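Local coordinates for biliverdin reductase (Synechocystis sp., PDB 5B3V), which probably reduces biliverdin IX alpha to bilirubin with NADPH as the hydride donor, at residues H100-Y105 and G125-V130; A219-A224 and E235-K240. All coordinates share one frame; numbering follows the deposited sequence.

Overall arrangement
The chain folds into two parts, and each holds one contact. Interaction 1 joins neighbouring parallel strands of the NADP-binding Rossmann sheet. Interaction 2 joins the two antiparallel strands of a hairpin in the mixed sheet of the C-terminal alpha/beta domain. Their centres are about 28 Å apart, on opposite sides of the chain's centre, and they share no strand. Both are largely buried. In interaction 1 the partly exposed end is a histidine-lysine pair, and the other end reaches the nicotinamide. In interaction 2 one sheet face carries small and aromatic groups and ends in a lysine that binds biliverdin. They do not touch (nearest atoms about 8 Å apart), and each hydrogen-bonds a different bound biliverdin.

Interaction 1: residues H100-Y105 and G125-V130; sequences HVVLEY and GKLLHV. With NAP (NADP nicotinamide-adenine-dinucleotide phosphate), chain E.
His-100 and Lys-126 cross at about a right angle where two parallel strands of the Rossmann fold begin. The strands are the ends of a beta-alpha-beta unit built through helix 111-124. Lys-126 folds back, bent at chi2 and chi3 (-60° and -62°), and this lays CE over one face of the imidazole, 3.6 Å from the ring centroid in a CH-pi contact. At the ring edge, in plane, the Leu-127 N-H gives a nearly straight hydrogen bond to His-100 ND1. Backbone bonds then run from Val-101 N to Leu-127 O, His-129 N to Val-101 O and Leu-103 N to His-129 O.

On one sheet face Val-101 and Leu-128 lie side by side, pointing the same way. Leu-103 comes across at a slant, its CD1 3.6 Å from Leu-128 CD1. This face packs on helix 87-96. Val-102 and His-129 point to the other face, toward helix 286-300, where His-129 NE2 bonds Asp-290.

Past the strand, Tyr-105 sets CB 3.7 Å from Val-130 CG1. Its OH bonds Ser-187 and a biliverdin. The nicotinamide points its C5N-C6N edge at one face of the Tyr-105 ring, its plane steeply inclined, with NADP C6N 3.8 Å above the ring plane, over its centre.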
loop_
_atom_site.group_PDB
_atom_site.type_symbol
_atom_site.label_atom_id
_atom_site.label_comp_id
_atom_site.label_asym_id
_atom_site.label_seq_id
_atom_site.Cartn_x
_atom_site.Cartn_y
_atom_site.Cartn_z
ATOM N N HIS A 100 19.348 0.826 3.529
ATOM C CA HIS A 100 18.064 0.265 3.921
ATOM C C HIS A 100 16.961 0.936 3.110
ATOM O O HIS A 100 17.009 2.140 2.844
ATOM C CB HIS A 100 17.816 0.466 5.416
ATOM C CG HIS A 100 18.904 -0.070 6.295
ATOM N ND1 HIS A 100 19.048 -1.413 6.576
ATOM C CD2 HIS A 100 19.895 0.560 6.970
ATOM C CE1 HIS A 100 20.082 -1.586 7.380
ATOM N NE2 HIS A 100 20.613 -0.404 7.634
ATOM N N VAL A 101 15.966 0.157 2.700
ATOM C CA VAL A 101 14.916 0.660 1.821
ATOM C C VAL A 101 13.564 0.421 2.474
ATOM O O VAL A 101 13.173 -0.730 2.698
ATOM C CB VAL A 101 14.966 0.011 0.426
ATOM C CG1 VAL A 101 13.796 0.489 -0.418
ATOM C CG2 VAL A 101 16.281 0.337 -0.266
ATOM N N VAL A 102 12.854 1.507 2.775
ATOM C CA VAL A 102 11.452 1.467 3.166
ATOM C C VAL A 102 10.623 1.976 1.997
ATOM O O VAL A 102 10.912 3.042 1.439
ATOM C CB VAL A 102 11.191 2.308 4.428
ATOM C CG1 VAL A 102 9.701 2.596 4.586
ATOM C CG2 VAL A 102 11.731 1.604 5.659
ATOM N N LEU A 103 9.593 1.223 1.623
ATOM C CA LEU A 103 8.726 1.586 0.513
ATOM C C LEU A 103 7.283 1.695 0.980
ATOM O O LEU A 103 6.832 0.925 1.833
ATOM C CB LEU A 103 8.801 0.567 -0.632
ATOM C CG LEU A 103 10.044 0.490 -1.515
ATOM C CD1 LEU A 103 10.615 -0.914 -1.496
ATOM C CD2 LEU A 103 9.702 0.908 -2.937
ATOM N N GLU A 104 6.580 2.672 0.424
ATOM C CA GLU A 104 5.129 2.655 0.418
ATOM C C GLU A 104 4.674 1.694 -0.671
ATOM O O GLU A 104 5.269 1.646 -1.751
ATOM C CB GLU A 104 4.589 4.058 0.155
ATOM C CG GLU A 104 4.169 4.839 1.390
ATOM C CD GLU A 104 5.306 5.066 2.367
ATOM O OE1 GLU A 104 6.175 5.916 2.087
ATOM O OE2 GLU A 104 5.330 4.396 3.420
ATOM N N TYR A 105 3.637 0.912 -0.388
ATOM C CA TYR A 105 3.207 -0.106 -1.348
ATOM C C TYR A 105 2.735 0.547 -2.650
ATOM O O TYR A 105 2.254 1.679 -2.635
ATOM C CB TYR A 105 2.111 -1.004 -0.748
ATOM C CG TYR A 105 0.759 -0.361 -0.488
ATOM C CD1 TYR A 105 -0.109 -0.057 -1.532
ATOM C CD2 TYR A 105 0.331 -0.111 0.810
ATOM C CE1 TYR A 105 -1.343 0.511 -1.296
ATOM C CE2 TYR A 105 -0.906 0.451 1.056
ATOM C CZ TYR A 105 -1.736 0.762 0.001
ATOM O OH TYR A 105 -2.966 1.324 0.244
ATOM N N GLY A 125 22.112 -7.792 2.752
ATOM C CA GLY A 125 21.987 -7.658 4.194
ATOM C C GLY A 125 21.349 -6.366 4.645
ATOM O O GLY A 125 21.717 -5.834 5.698
ATOM N N LYS A 126 20.391 -5.848 3.881
ATOM C CA LYS A 126 19.787 -4.554 4.148
ATOM C C LYS A 126 18.281 -4.698 4.317
ATOM O O LYS A 126 17.655 -5.587 3.730
ATOM C CB LYS A 126 20.089 -3.561 3.020
ATOM C CG LYS A 126 21.561 -3.457 2.667
ATOM C CD LYS A 126 22.380 -2.997 3.859
ATOM C CE LYS A 126 21.960 -1.612 4.321
ATOM N NZ LYS A 126 22.848 -1.111 5.406
ATOM N N LEU A 127 17.707 -3.812 5.127
ATOM C CA LEU A 127 16.274 -3.851 5.381
ATOM C C LEU A 127 15.494 -3.507 4.120
ATOM O O LEU A 127 15.741 -2.475 3.486
ATOM C CB LEU A 127 15.902 -2.876 6.496
ATOM C CG LEU A 127 14.389 -2.696 6.661
ATOM C CD1 LEU A 127 13.739 -3.984 7.152
ATOM C CD2 LEU A 127 14.062 -1.532 7.584
ATOM N N LEU A 128 14.546 -4.368 3.766
ATOM C CA LEU A 128 13.596 -4.100 2.689
ATOM C C LEU A 128 12.200 -4.273 3.274
ATOM O O LEU A 128 11.716 -5.401 3.419
ATOM C CB LEU A 128 13.818 -5.026 1.500
ATOM C CG LEU A 128 12.817 -4.868 0.355
ATOM C CD1 LEU A 128 12.803 -3.435 -0.144
ATOM C CD2 LEU A 128 13.141 -5.827 -0.776
ATOM N N HIS A 129 11.561 -3.159 3.616
ATOM C CA HIS A 129 10.245 -3.163 4.237
ATOM C C HIS A 129 9.260 -2.416 3.352
ATOM O O HIS A 129 9.558 -1.317 2.871
ATOM C CB HIS A 129 10.293 -2.522 5.625
ATOM C CG HIS A 129 8.943 -2.189 6.180
ATOM N ND1 HIS A 129 8.061 -3.151 6.626
ATOM C CD2 HIS A 129 8.320 -0.999 6.350
ATOM C CE1 HIS A 129 6.957 -2.566 7.054
ATOM N NE2 HIS A 129 7.088 -1.261 6.897
ATOM N N VAL A 130 8.094 -3.017 3.134
ATOM C CA VAL A 130 6.981 -2.363 2.458
ATOM C C VAL A 130 5.946 -1.984 3.506
ATOM O O VAL A 130 5.515 -2.826 4.303
ATOM C CB VAL A 130 6.363 -3.263 1.374
ATOM C CG1 VAL A 130 5.177 -2.562 0.721
ATOM C CG2 VAL A 130 7.407 -3.627 0.334
HETATM P PA NAP E . 1.228 12.087 -3.873
HETATM O O1A NAP E . 0.774 12.860 -2.699
HETATM O O2A NAP E . 0.693 12.420 -5.208
HETATM O O5B NAP E . 2.836 12.228 -3.936
HETATM C C5B NAP E . 3.683 11.838 -5.020
HETATM C C4B NAP E . 5.030 12.611 -5.033
HETATM O O4B NAP E . 4.768 12.385 -6.467
HETATM C C3B NAP E . 5.429 14.094 -5.298
HETATM O O3B NAP E . 6.851 14.241 -5.226
HETATM C C2B NAP E . 4.911 14.147 -6.697
HETATM O O2B NAP E . 5.240 15.320 -7.500
HETATM C C1B NAP E . 5.818 13.003 -7.158
HETATM N N9A NAP E . 5.560 12.767 -8.580
HETATM C C8A NAP E . 4.397 12.983 -9.187
HETATM N N7A NAP E . 4.558 12.703 -10.477
HETATM C C5A NAP E . 5.826 12.343 -10.673
HETATM C C6A NAP E . 6.468 11.972 -11.781
HETATM N N6A NAP E . 5.743 11.950 -12.895
HETATM N N1A NAP E . 7.768 11.641 -11.775
HETATM C C2A NAP E . 8.459 11.688 -10.560
HETATM N N3A NAP E . 7.760 12.082 -9.409
HETATM C C4A NAP E . 6.461 12.421 -9.501
HETATM O O3 NAP E . 0.876 10.526 -3.617
HETATM P PN NAP E . 0.985 9.622 -2.279
HETATM O O1N NAP E . -0.366 9.124 -1.950
HETATM O O2N NAP E . 1.765 10.372 -1.272
HETATM O O5D NAP E . 1.870 8.365 -2.762
HETATM C C5D NAP E . 3.247 8.041 -2.592
HETATM C C4D NAP E . 3.413 6.533 -2.952
HETATM O O4D NAP E . 2.390 6.466 -1.864
HETATM C C3D NAP E . 2.591 5.497 -3.769
HETATM O O3D NAP E . 3.220 4.218 -3.683
HETATM C C2D NAP E . 1.335 5.512 -2.982
HETATM O O2D NAP E . 0.464 4.461 -3.413
HETATM C C1D NAP E . 2.013 5.103 -1.719
HETATM N N1N NAP E . 1.006 5.017 -0.643
HETATM C C2N NAP E . 0.310 6.169 -0.281
HETATM C C3N NAP E . -0.641 6.114 0.727
HETATM C C7N NAP E . -1.318 7.265 1.096
HETATM O O7N NAP E . -1.178 8.318 0.480
HETATM N N7N NAP E . -2.137 7.120 2.123
HETATM C C4N NAP E . -0.888 4.925 1.404
HETATM C C5N NAP E . -0.200 3.773 1.044
HETATM C C6N NAP E . 0.748 3.816 0.029
HETATM P P2B NAP E . 4.760 16.828 -7.310
HETATM O O1X NAP E . 4.515 17.228 -8.701
HETATM O O2X NAP E . 3.574 16.734 -6.448
HETATM O O3X NAP E . 5.930 17.474 -6.673
#

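Interaction 2: residues A219-A224 and E235-K240; sequences ACLATA and EVIYGK. With BLA (biliverdine IX alpha), chain F.
The Tyr-238 ring meets Cys-220 at its edge, near the ring plane. The sulfur SG sits 3.8 Å from Tyr-238 CE1 and 79° off the ring normal, a sulfur-aromatic contact. Biliverdin O1A also lies near the ring plane, 3.2 Å from Tyr-238 OH. Ala-222 CB comes obliquely to the ring. With chi1 at 172°, CG trans to the amide nitrogen, the ring extends along the strand toward Cys-220 and Lys-240. Pro-181 and Leu-182 of helix 181-184 also pack on Tyr-238.

The two strands form a beta hairpin in the C-terminal alpha/beta domain. Cys-220 with Lys-240, Ala-222 with Tyr-238, and Ala-224 with Val-236 are hydrogen-bonded pairs. Each is joined by two backbone bonds, among them Ala-222 N to Tyr-238 O at 2.7 Å. Leu-221 with Gly-239 and Thr-223 with Ile-237 are non-hydrogen-bonded pairs. Side chains of Leu-221, Thr-223 and Ile-237 share the sheet face turned away from Tyr-238. Ile-237 runs beside Thr-223, both pointing the same way, with CD1 3.6 Å from Thr-223 CG2. From farther along the strand of Thr-223, Leu-221 CD1 reaches Ile-237 CG2 at 4.2 Å.

Lys-240 shares the face of Tyr-238. Beyond CG its chain is extended, which carries NZ to the ligand. NZ donates to Tyr-238 OH (3.1 Å) and to biliverdin O1A, and it also bonds Thr-172 O. Tyr-173 adds a cation-pi contact.

NZ thus has three oxygen partners: a carboxylate, a hydroxyl and a carbonyl. A positive Lys-240 would probably help keep the biliverdin propionate ionised, and the bond from NZ to Tyr-238 OH probably helps position the ammonium. The hairpin therefore supplies part of a biliverdin-binding site through Lys-240, with Tyr-238 as the hydroxyl that takes a hydrogen bond from its NZ.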
loop_
_atom_site.group_PDB
_atom_site.type_symbol
_atom_site.label_atom_id
_atom_site.label_comp_id
_atom_site.label_asym_id
_atom_site.label_seq_id
_atom_site.Cartn_x
_atom_site.Cartn_y
_atom_site.Cartn_z
ATOM N N ALA A 219 -11.463 7.044 -15.662
ATOM C CA ALA A 219 -12.044 6.098 -14.719
ATOM C C ALA A 219 -11.532 4.696 -15.017
ATOM O O ALA A 219 -11.065 4.402 -16.122
ATOM C CB ALA A 219 -13.576 6.126 -14.762
ATOM N N CYS A 220 -11.628 3.838 -14.002
ATOM C CA CYS A 220 -11.277 2.434 -14.135
ATOM C C CYS A 220 -12.123 1.620 -13.168
ATOM O O CYS A 220 -12.420 2.058 -12.053
ATOM C CB CYS A 220 -9.784 2.182 -13.873
ATOM S SG CYS A 220 -9.220 2.520 -12.190
ATOM N N LEU A 221 -12.526 0.438 -13.623
ATOM C CA LEU A 221 -13.185 -0.559 -12.790
ATOM C C LEU A 221 -12.355 -1.831 -12.854
ATOM O O LEU A 221 -12.147 -2.384 -13.941
ATOM C CB LEU A 221 -14.619 -0.820 -13.261
ATOM C CG LEU A 221 -15.428 -1.903 -12.538
ATOM C CD1 LEU A 221 -15.718 -1.516 -11.095
ATOM C CD2 LEU A 221 -16.715 -2.185 -13.293
ATOM N N ALA A 222 -11.863 -2.272 -11.702
ATOM C CA ALA A 222 -11.084 -3.495 -11.589
ATOM C C ALA A 222 -11.773 -4.429 -10.610
ATOM O O ALA A 222 -12.022 -4.056 -9.459
ATOM C CB ALA A 222 -9.654 -3.206 -11.126
ATOM N N THR A 223 -12.085 -5.636 -11.071
ATOM C CA THR A 223 -12.720 -6.654 -10.250
ATOM C C THR A 223 -11.863 -7.909 -10.266
ATOM O O THR A 223 -11.441 -8.362 -11.335
ATOM C CB THR A 223 -14.129 -6.982 -10.754
ATOM O OG1 THR A 223 -14.057 -7.440 -12.108
ATOM C CG2 THR A 223 -15.017 -5.756 -10.693
ATOM N N ALA A 224 -11.606 -8.458 -9.082
ATOM C CA ALA A 224 -10.897 -9.716 -8.916
ATOM C C ALA A 224 -11.789 -10.697 -8.171
ATOM O O ALA A 224 -12.430 -10.337 -7.180
ATOM C CB ALA A 224 -9.587 -9.527 -8.148
ATOM N N GLU A 235 -14.472 -11.422 -3.325
ATOM C CA GLU A 235 -14.657 -10.475 -4.414
ATOM C C GLU A 235 -13.962 -9.169 -4.057
ATOM O O GLU A 235 -14.216 -8.598 -2.992
ATOM C CB GLU A 235 -16.144 -10.233 -4.681
ATOM C CG GLU A 235 -16.899 -11.487 -5.082
ATOM C CD GLU A 235 -18.403 -11.311 -5.037
ATOM O OE1 GLU A 235 -18.872 -10.326 -4.430
ATOM O OE2 GLU A 235 -19.119 -12.164 -5.601
ATOM N N VAL A 236 -13.091 -8.702 -4.948
ATOM C CA VAL A 236 -12.330 -7.471 -4.758
ATOM C C VAL A 236 -12.758 -6.501 -5.851
ATOM O O VAL A 236 -12.479 -6.732 -7.035
ATOM C CB VAL A 236 -10.816 -7.716 -4.804
ATOM C CG1 VAL A 236 -10.061 -6.400 -4.694
ATOM C CG2 VAL A 236 -10.397 -8.679 -3.704
ATOM N N ILE A 237 -13.431 -5.421 -5.460
ATOM C CA ILE A 237 -13.967 -4.430 -6.390
ATOM C C ILE A 237 -13.263 -3.107 -6.128
ATOM O O ILE A 237 -13.334 -2.571 -5.014
ATOM C CB ILE A 237 -15.489 -4.275 -6.249
ATOM C CG1 ILE A 237 -16.149 -5.644 -6.069
ATOM C CG2 ILE A 237 -16.069 -3.563 -7.466
ATOM C CD1 ILE A 237 -16.039 -6.543 -7.284
ATOM N N TYR A 238 -12.580 -2.589 -7.146
ATOM C CA TYR A 238 -11.896 -1.303 -7.069
ATOM C C TYR A 238 -12.343 -0.454 -8.246
ATOM O O TYR A 238 -12.220 -0.877 -9.400
ATOM C CB TYR A 238 -10.371 -1.481 -7.076
ATOM C CG TYR A 238 -9.595 -0.184 -7.188
ATOM C CD1 TYR A 238 -9.285 0.361 -8.431
ATOM C CD2 TYR A 238 -9.162 0.491 -6.053
ATOM C CE1 TYR A 238 -8.578 1.540 -8.540
ATOM C CE2 TYR A 238 -8.451 1.671 -6.154
ATOM C CZ TYR A 238 -8.162 2.191 -7.398
ATOM O OH TYR A 238 -7.453 3.364 -7.499
ATOM N N GLY A 239 -12.851 0.733 -7.955
ATOM C CA GLY A 239 -13.299 1.638 -8.993
ATOM C C GLY A 239 -13.115 3.074 -8.554
ATOM O O GLY A 239 -13.276 3.414 -7.378
ATOM N N LYS A 240 -12.754 3.918 -9.515
ATOM C CA LYS A 240 -12.604 5.338 -9.240
ATOM C C LYS A 240 -12.698 6.096 -10.551
ATOM O O LYS A 240 -12.478 5.537 -11.629
ATOM C CB LYS A 240 -11.279 5.642 -8.530
ATOM C CG LYS A 240 -10.096 5.868 -9.457
ATOM C CD LYS A 240 -8.819 6.035 -8.651
ATOM C CE LYS A 240 -7.609 6.234 -9.546
ATOM N NZ LYS A 240 -6.344 5.894 -8.835
HETATM C CHA BLA F . -7.845 6.440 0.037
HETATM N NA BLA F . -9.277 8.301 -0.938
HETATM C C1A BLA F . -8.319 7.383 -1.108
HETATM C C2A BLA F . -7.865 7.414 -2.394
HETATM C C3A BLA F . -8.575 8.371 -2.993
HETATM C C4A BLA F . -9.402 8.900 -2.120
HETATM C CMA BLA F . -8.565 8.906 -4.420
HETATM C CAA BLA F . -6.753 6.463 -2.967
HETATM C CBA BLA F . -5.751 6.831 -4.124
HETATM C CGA BLA F . -6.179 7.136 -5.580
HETATM O O1A BLA F . -6.414 6.157 -6.325
HETATM O O2A BLA F . -6.117 8.328 -5.959
HETATM C CHB BLA F . -10.339 10.014 -2.583
HETATM N NB BLA F . -11.136 10.846 -0.299
HETATM C C1B BLA F . -10.772 11.048 -1.561
HETATM C C2B BLA F . -10.882 12.327 -1.881
HETATM C C3B BLA F . -11.296 12.973 -0.783
HETATM C C4B BLA F . -11.454 12.054 0.172
HETATM C CMB BLA F . -10.526 12.831 -3.294
HETATM O OB BLA F . -11.868 12.252 1.452
HETATM C CAB BLA F . -11.568 14.268 -0.541
HETATM C CBB BLA F . -11.435 15.337 -1.636
HETATM N NC BLA F . -9.429 10.711 3.146
HETATM C C1C BLA F . -9.528 12.023 3.384
HETATM C C2C BLA F . -9.760 12.201 4.678
HETATM C C3C BLA F . -9.807 11.019 5.276
HETATM C C4C BLA F . -9.597 10.089 4.313
HETATM C CMC BLA F . -9.938 13.556 5.379
HETATM O OC BLA F . -9.407 12.968 2.414
HETATM C CAC BLA F . -10.026 10.953 6.603
HETATM C CBC BLA F . -10.075 9.616 7.349
HETATM C CHD BLA F . -9.559 8.560 4.472
HETATM N ND BLA F . -8.578 7.887 2.087
HETATM C C1D BLA F . -9.165 7.660 3.279
HETATM C C2D BLA F . -9.395 6.372 3.391
HETATM C C3D BLA F . -9.008 5.755 2.294
HETATM C C4D BLA F . -8.479 6.686 1.461
HETATM C CMD BLA F . -10.046 5.696 4.604
HETATM C CAD BLA F . -9.187 4.218 2.272
HETATM C CBD BLA F . -9.103 3.407 0.972
HETATM C CGD BLA F . -10.173 3.725 -0.055
HETATM O O1D BLA F . -11.278 4.126 0.368
HETATM O O2D BLA F . -9.884 3.454 -1.239
#